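Local atomic coordinates of ORF10 (Moritella marina, PDB entry 6RIW), a protein that probably catalyses acyl-chain condensation in polyunsaturated fatty acid synthesis, this chain being the ketosynthase-chain length factor didomain of the longer PfaC protein. Residues N492-T497 with K831-H836; K356-S361 with G388-T393; S67-D72 with G93-K98. All coordinates share one frame; numbering follows the deposited sequence.

Contact 1. Residues N492-T497 with K831-H836; sequences NNNQNT and KANIGH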
# COMPACT_ATOMS: atom_id res chain seq x y z
N ASN A 492 -8.70 -21.28 23.88
CA ASN A 492 -8.67 -21.92 25.20
C ASN A 492 -8.94 -23.41 25.09
O ASN A 492 -8.41 -24.19 25.89
CB ASN A 492 -9.67 -21.25 26.13
CG ASN A 492 -9.14 -19.94 26.69
OD1 ASN A 492 -7.93 -19.74 26.75
ND2 ASN A 492 -10.03 -19.04 27.08
N ASN A 493 -9.75 -23.82 24.11
CA ASN A 493 -10.04 -25.22 23.85
C ASN A 493 -9.06 -25.88 22.90
O ASN A 493 -9.25 -27.05 22.57
CB ASN A 493 -11.45 -25.35 23.29
CG ASN A 493 -12.49 -24.82 24.24
OD1 ASN A 493 -12.28 -24.79 25.44
ND2 ASN A 493 -13.64 -24.42 23.70
N ASN A 494 -8.03 -25.16 22.45
CA ASN A 494 -7.07 -25.62 21.45
C ASN A 494 -7.78 -26.26 20.25
O ASN A 494 -7.39 -27.32 19.76
CB ASN A 494 -6.03 -26.57 22.04
CG ASN A 494 -4.76 -26.65 21.20
OD1 ASN A 494 -4.37 -25.67 20.50
ND2 ASN A 494 -4.11 -27.80 21.23
N GLN A 495 -8.81 -25.59 19.77
CA GLN A 495 -9.47 -26.00 18.53
C GLN A 495 -8.92 -25.21 17.34
O GLN A 495 -8.14 -24.27 17.49
CB GLN A 495 -10.97 -25.80 18.66
CG GLN A 495 -11.56 -26.73 19.72
CD GLN A 495 -12.97 -26.36 20.08
OE1 GLN A 495 -13.31 -25.17 20.18
NE2 GLN A 495 -13.81 -27.37 20.26
N ASN A 496 -9.33 -25.62 16.14
CA ASN A 496 -8.97 -24.91 14.92
C ASN A 496 -10.23 -24.63 14.10
O ASN A 496 -11.31 -25.19 14.33
CB ASN A 496 -7.96 -25.71 14.08
CG ASN A 496 -8.54 -27.03 13.57
OD1 ASN A 496 -9.44 -27.05 12.72
ND2 ASN A 496 -8.02 -28.13 14.07
N THR A 497 -10.06 -23.76 13.10
CA THR A 497 -11.13 -23.39 12.18
C THR A 497 -10.94 -23.99 10.79
O THR A 497 -11.45 -23.44 9.81
CB THR A 497 -11.21 -21.87 12.07
OG1 THR A 497 -9.89 -21.39 11.80
CG2 THR A 497 -11.70 -21.27 13.39
N LYS A 831 -0.93 -20.07 14.44
CA LYS A 831 -1.21 -20.61 13.10
C LYS A 831 -1.70 -22.05 13.14
O LYS A 831 -2.37 -22.52 12.19
CB LYS A 831 0.04 -20.50 12.22
CG LYS A 831 0.45 -19.04 11.98
CD LYS A 831 1.61 -18.93 10.99
CE LYS A 831 2.11 -17.47 10.81
NZ LYS A 831 2.58 -16.93 12.14
N ALA A 832 -1.40 -22.76 14.21
CA ALA A 832 -1.98 -24.09 14.40
C ALA A 832 -3.50 -24.04 14.57
O ALA A 832 -4.19 -25.03 14.29
CB ALA A 832 -1.32 -24.76 15.59
N ASN A 833 -4.05 -22.91 15.02
CA ASN A 833 -5.49 -22.77 15.20
C ASN A 833 -6.18 -22.16 13.99
O ASN A 833 -7.28 -22.58 13.65
CB ASN A 833 -5.81 -21.92 16.45
CG ASN A 833 -5.03 -22.36 17.65
OD1 ASN A 833 -3.94 -21.86 17.90
ND2 ASN A 833 -5.56 -23.34 18.39
N ILE A 834 -5.57 -21.14 13.36
CA ILE A 834 -6.30 -20.39 12.34
C ILE A 834 -5.45 -20.21 11.08
O ILE A 834 -5.80 -19.42 10.20
CB ILE A 834 -6.79 -19.02 12.87
CG1 ILE A 834 -5.70 -18.26 13.64
CG2 ILE A 834 -7.97 -19.21 13.85
CD1 ILE A 834 -4.78 -17.45 12.80
N GLY A 835 -4.35 -20.96 10.96
CA GLY A 835 -3.57 -20.94 9.72
C GLY A 835 -2.72 -19.67 9.57
O GLY A 835 -2.62 -18.83 10.45
N HIS A 836 -2.05 -19.57 8.41
CA HIS A 836 -1.09 -18.50 8.14
C HIS A 836 -1.84 -17.37 7.44
O HIS A 836 -2.26 -17.52 6.30
CB HIS A 836 0.04 -19.01 7.24
CG HIS A 836 1.26 -18.14 7.23
ND1 HIS A 836 1.19 -16.77 7.35
CD2 HIS A 836 2.57 -18.45 7.14
CE1 HIS A 836 2.41 -16.26 7.33
NE2 HIS A 836 3.27 -17.26 7.20
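Asn496 and Asn833 bring their backbones to within 4.1 Å, measured from CA to CA, where the loop 492-497 runs past the short helix 831-834. The loop leaves helix 484-492 through a Schellman motif, with Asn494 at positive phi. Both segments belong to the second ketosynthase-like half of the chain, the chain length factor, which has the thiolase fold. The KANIGH sequence of 831-836 resembles the conserved asparagine-glycine-histidine motif of ketosynthases.

Asn833 carries the contact with both its side chain and its carbonyl. Its CG lies anti to the carbonyl carbon (chi1 -48°), which turns the amide toward the loop. ND2 gives a nearly straight hydrogen bond to Gln495 O at 2.9 Å. That oxygen lies in the plane of the Asn833 amide, while ND2 sits tilted from the Gln495 carbonyl plane. A second, weak bond joins ND2 to Asn494 OD1 at 3.4 Å. The two amide planes are turned 65° against each other, and the side chains cross at about a right angle. The bond to Gln495 O sets the orientation of the buried Asn833 amide; the weak one, to the positive-phi residue of the Schellman turn, probably adds little.

The carbonyl works the other way. Thr497 N donates to Asn833 O at 3.1 Å, almost in line with the C=O bond. Asn496 adds a CA-H...O contact to the same oxygen. Asn496 OD1 accepts from Phe498 N, farther along the loop. Thr497 OG1 has its main partner in Ser528 OG.

Ile834 packs on Phe487 and Leu490 of helix 484-492, so the small helix also meets the body of the longer one. At the end of the contact Ile834 lies side by side with Thr497, and its CG2 methyl comes 3.6 Å from Thr497 OG1.

Contact 2. Residues K356-S361 with G388-T393; sequences KPLLGS and GLIPAT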
# COMPACT_ATOMS: atom_id res chain seq x y z
N LYS A 356 -0.37 36.59 1.30
CA LYS A 356 -0.80 36.09 0.00
C LYS A 356 0.41 35.48 -0.68
O LYS A 356 0.99 36.08 -1.59
CB LYS A 356 -1.42 37.20 -0.86
CG LYS A 356 -2.70 37.75 -0.29
CD LYS A 356 -3.35 38.70 -1.28
CE LYS A 356 -4.71 39.13 -0.79
NZ LYS A 356 -5.59 39.44 -1.93
N PRO A 357 0.82 34.29 -0.26
CA PRO A 357 1.99 33.67 -0.88
C PRO A 357 1.72 33.36 -2.35
O PRO A 357 0.58 33.20 -2.79
CB PRO A 357 2.19 32.37 -0.07
CG PRO A 357 0.88 32.09 0.55
CD PRO A 357 0.24 33.45 0.81
N LEU A 358 2.81 33.30 -3.11
CA LEU A 358 2.74 32.80 -4.47
C LEU A 358 2.33 31.33 -4.45
O LEU A 358 2.56 30.63 -3.46
CB LEU A 358 4.09 32.95 -5.17
CG LEU A 358 4.54 34.41 -5.33
CD1 LEU A 358 5.78 34.52 -6.19
CD2 LEU A 358 3.38 35.25 -5.91
N LEU A 359 1.69 30.88 -5.53
CA LEU A 359 1.13 29.53 -5.61
C LEU A 359 1.52 28.88 -6.92
O LEU A 359 1.66 29.55 -7.95
CB LEU A 359 -0.39 29.54 -5.49
CG LEU A 359 -1.09 30.36 -4.41
CD1 LEU A 359 -2.59 30.39 -4.72
CD2 LEU A 359 -0.84 29.76 -3.03
N GLY A 360 1.66 27.55 -6.91
CA GLY A 360 2.08 26.87 -8.12
C GLY A 360 1.77 25.39 -8.04
O GLY A 360 1.49 24.86 -6.96
N SER A 361 1.84 24.72 -9.20
CA SER A 361 1.60 23.28 -9.28
C SER A 361 2.41 22.63 -10.40
O SER A 361 2.15 22.90 -11.58
CB SER A 361 0.13 22.97 -9.49
OG SER A 361 -0.06 21.56 -9.44
N GLY A 388 16.52 30.59 -5.34
CA GLY A 388 15.87 31.89 -5.34
C GLY A 388 15.02 32.21 -6.55
O GLY A 388 14.75 33.39 -6.81
N LEU A 389 14.58 31.19 -7.29
CA LEU A 389 13.73 31.36 -8.47
C LEU A 389 12.53 30.44 -8.36
O LEU A 389 12.63 29.32 -7.85
CB LEU A 389 14.48 31.02 -9.78
CG LEU A 389 15.67 31.88 -10.20
CD1 LEU A 389 16.48 31.19 -11.30
CD2 LEU A 389 15.19 33.25 -10.65
N ILE A 390 11.39 30.91 -8.87
CA ILE A 390 10.16 30.10 -8.87
C ILE A 390 9.73 29.84 -10.30
O ILE A 390 9.40 30.79 -11.04
CB ILE A 390 9.05 30.78 -8.05
CG1 ILE A 390 9.46 30.84 -6.57
CG2 ILE A 390 7.74 30.04 -8.24
CD1 ILE A 390 8.58 31.73 -5.72
N PRO A 391 9.72 28.59 -10.75
CA PRO A 391 9.26 28.28 -12.11
C PRO A 391 7.76 28.50 -12.28
O PRO A 391 6.99 28.54 -11.32
CB PRO A 391 9.62 26.80 -12.29
CG PRO A 391 10.60 26.49 -11.17
CD PRO A 391 10.26 27.42 -10.05
N ALA A 392 7.36 28.61 -13.53
CA ALA A 392 5.97 28.80 -13.89
C ALA A 392 5.14 27.53 -13.67
O ALA A 392 5.64 26.41 -13.70
CB ALA A 392 5.85 29.20 -15.37
N THR A 393 3.84 27.75 -13.45
CA THR A 393 2.82 26.74 -13.70
C THR A 393 2.40 26.90 -15.16
O THR A 393 2.02 28.00 -15.57
CB THR A 393 1.63 26.92 -12.77
OG1 THR A 393 2.04 26.73 -11.41
CG2 THR A 393 0.50 25.96 -13.12
O HOH W 1 1.76 29.23 -10.58
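Thr393 holds OG1 anti to its carbonyl carbon (chi1 -63°), which places the hydroxyl against the backbone of Gly360 and Ser361; Leu358 and Ile390 likewise hold their first branch anti to the carbonyl carbon, and their tips meet. The contact lies in the C-terminal half of the ketosynthase domain, which has the thiolase fold. Strand 358-360 runs parallel to strand 327-329 there. The touching parts of the two segments run 51° apart, with no backbone pairing between them.

The Thr393 hydroxyl has two defined roles. As acceptor it takes the N-H of Ser361, with Ser361 N 3.0 Å from Thr393 OG1. As donor it gives its proton to a water, which lies 2.6 Å from Thr393 OG1. That water in turn donates to Leu359 O at 2.7 Å. The hydroxyl thus reaches two peptide groups, one directly and one through the water, which probably fixes its rotation.

Gly360 lies between them, its CA passing 3.3 Å from Thr393 OG1. Ser361 sends its own OG to Ala332 O, just before the turn into helix 363-366.

Toward Leu358 and Ile390 the contact is apolar. Both side chains rest on Tyr327, and Leu358 CD1 meets Ile390 CD1 at 4.0 Å.

Contact 3. Residues S67-D72 with G93-K98; sequences SDFNFD and GLYVTK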
# COMPACT_ATOMS: atom_id res chain seq x y z
N SER A 67 9.31 7.17 -20.19
CA SER A 67 9.66 6.62 -21.49
C SER A 67 11.16 6.41 -21.58
O SER A 67 11.94 7.22 -21.07
CB SER A 67 9.21 7.55 -22.62
OG SER A 67 7.80 7.73 -22.56
N ASP A 68 11.56 5.29 -22.20
CA ASP A 68 12.95 5.06 -22.61
C ASP A 68 13.91 5.07 -21.42
O ASP A 68 15.04 5.56 -21.51
CB ASP A 68 13.37 6.09 -23.66
CG ASP A 68 12.45 6.08 -24.87
OD1 ASP A 68 12.18 4.97 -25.39
OD2 ASP A 68 11.98 7.16 -25.28
N PHE A 69 13.47 4.53 -20.29
CA PHE A 69 14.33 4.32 -19.14
C PHE A 69 14.86 2.89 -19.20
O PHE A 69 14.08 1.94 -19.29
CB PHE A 69 13.58 4.55 -17.82
CG PHE A 69 14.41 4.24 -16.60
CD1 PHE A 69 15.39 5.13 -16.17
CD2 PHE A 69 14.24 3.05 -15.90
CE1 PHE A 69 16.17 4.85 -15.04
CE2 PHE A 69 15.00 2.76 -14.77
CZ PHE A 69 15.98 3.67 -14.34
N ASN A 70 16.19 2.73 -19.14
CA ASN A 70 16.82 1.41 -19.22
C ASN A 70 17.56 1.22 -17.90
O ASN A 70 18.61 1.84 -17.68
CB ASN A 70 17.76 1.30 -20.42
CG ASN A 70 17.05 1.58 -21.74
OD1 ASN A 70 17.36 2.56 -22.43
ND2 ASN A 70 16.11 0.72 -22.10
N PHE A 71 16.99 0.41 -17.02
CA PHE A 71 17.53 0.22 -15.69
C PHE A 71 18.86 -0.52 -15.75
O PHE A 71 18.97 -1.56 -16.41
CB PHE A 71 16.53 -0.57 -14.84
CG PHE A 71 17.02 -0.89 -13.46
CD1 PHE A 71 17.24 0.11 -12.53
CD2 PHE A 71 17.21 -2.22 -13.08
CE1 PHE A 71 17.68 -0.22 -11.24
CE2 PHE A 71 17.64 -2.54 -11.80
CZ PHE A 71 17.87 -1.55 -10.88
N ASP A 72 19.86 0.00 -15.04
CA ASP A 72 21.15 -0.66 -14.86
C ASP A 72 21.09 -1.44 -13.55
O ASP A 72 21.05 -0.85 -12.48
CB ASP A 72 22.27 0.38 -14.84
CG ASP A 72 23.65 -0.21 -14.60
OD1 ASP A 72 23.79 -1.43 -14.33
OD2 ASP A 72 24.62 0.57 -14.69
N GLY A 93 12.32 2.34 -8.03
CA GLY A 93 12.66 2.64 -6.64
C GLY A 93 14.13 2.40 -6.33
O GLY A 93 14.76 3.19 -5.61
N LEU A 94 14.71 1.33 -6.88
CA LEU A 94 16.14 1.10 -6.72
C LEU A 94 16.96 2.20 -7.39
O LEU A 94 17.96 2.68 -6.84
CB LEU A 94 16.50 -0.26 -7.32
CG LEU A 94 15.98 -1.43 -6.48
CD1 LEU A 94 16.07 -2.72 -7.29
CD2 LEU A 94 16.77 -1.53 -5.18
N TYR A 95 16.54 2.62 -8.58
CA TYR A 95 17.25 3.69 -9.28
C TYR A 95 17.32 4.96 -8.44
O TYR A 95 18.41 5.51 -8.22
CB TYR A 95 16.57 3.97 -10.62
CG TYR A 95 17.14 5.21 -11.30
CD1 TYR A 95 18.40 5.16 -11.91
CD2 TYR A 95 16.45 6.42 -11.33
CE1 TYR A 95 18.94 6.27 -12.53
CE2 TYR A 95 17.00 7.57 -11.95
CZ TYR A 95 18.24 7.46 -12.56
OH TYR A 95 18.83 8.55 -13.17
N VAL A 96 16.18 5.46 -7.95
CA VAL A 96 16.22 6.72 -7.19
C VAL A 96 16.90 6.53 -5.84
O VAL A 96 17.47 7.48 -5.30
CB VAL A 96 14.82 7.35 -7.03
CG1 VAL A 96 14.27 7.75 -8.41
CG2 VAL A 96 13.85 6.41 -6.25
N THR A 97 16.90 5.31 -5.28
CA THR A 97 17.65 5.08 -4.05
C THR A 97 19.15 5.23 -4.29
O THR A 97 19.83 5.96 -3.55
CB THR A 97 17.34 3.69 -3.50
OG1 THR A 97 15.98 3.67 -3.05
CG2 THR A 97 18.22 3.39 -2.29
N LYS A 98 19.68 4.55 -5.31
CA LYS A 98 21.11 4.64 -5.63
C LYS A 98 21.50 6.07 -5.95
O LYS A 98 22.53 6.57 -5.47
CB LYS A 98 21.43 3.73 -6.82
CG LYS A 98 22.93 3.49 -7.08
CD LYS A 98 23.12 2.07 -7.59
CE LYS A 98 24.32 1.91 -8.50
NZ LYS A 98 23.93 1.04 -9.66
O HOH W 2 20.94 1.45 -11.14
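Asp72 O accepts a hydrogen bond from a water at 2.7 Å, and the same water reaches the amine of Lys98 across the contact. The second step is weak, with Lys98 NZ 3.4 Å from the water. Lys98 NZ has a firmer partner in Ser74 O, and it also forms a cation-pi contact with Tyr76. Asp72 OD1 turns to Ser74 OG.

The rest of the contact is apolar, mostly aromatic. Phe69 and Tyr95 form a T-shaped pair, with centroids 5.0 Å apart and planes at 71°. The edge of Phe69 meets the face of Tyr95. Phe69 CE1 stands 3.7 Å above the tyrosine plane, over its centre, and Phe69 CZ comes 3.6 Å from Tyr95 CG.

This loop follows strand 62-64 in the N-terminal half of the ketosynthase domain, a thiolase fold, and lies along helix 88-104 at the surface. Val96 on that helix packs against strands 4-12 and 259-270. Tyr95 OH is hydrogen-bonded to Gln17 O. With an alanine in place of this tyrosine, the Phe69 edge would probably lose the ring it meets, and Gln17 O its hydroxyl partner.

Phe71 holds CG opposite its backbone N (chi1 177°), which extends the ring to the helix. Its CZ touches Leu94 CB at 4.0 Å, and its CD1 lies 4.4 Å from Tyr95 CB.

In the fold
From the N terminus, contact 3 comes first. It closes a 20-residue loop that holds helix 80-84 and the start of helix 88-104, tying the loop after strand 62-64 to that second helix. Contact 2 follows in the same ketosynthase domain. Across a 26-residue connection it ties strand 358-360 to the segment after helix 374-387. Contact 1 closes last. It spans 333 residues and joins an early and a late part of the chain length factor domain. The three lie in series; none nests in or crosses another. Contacts 2 and 3 have centres about 29 Å apart. Contact 1 lies across the chain's centre from both, about 59 Å from contact 2 and about 45 Å from contact 3, between centres.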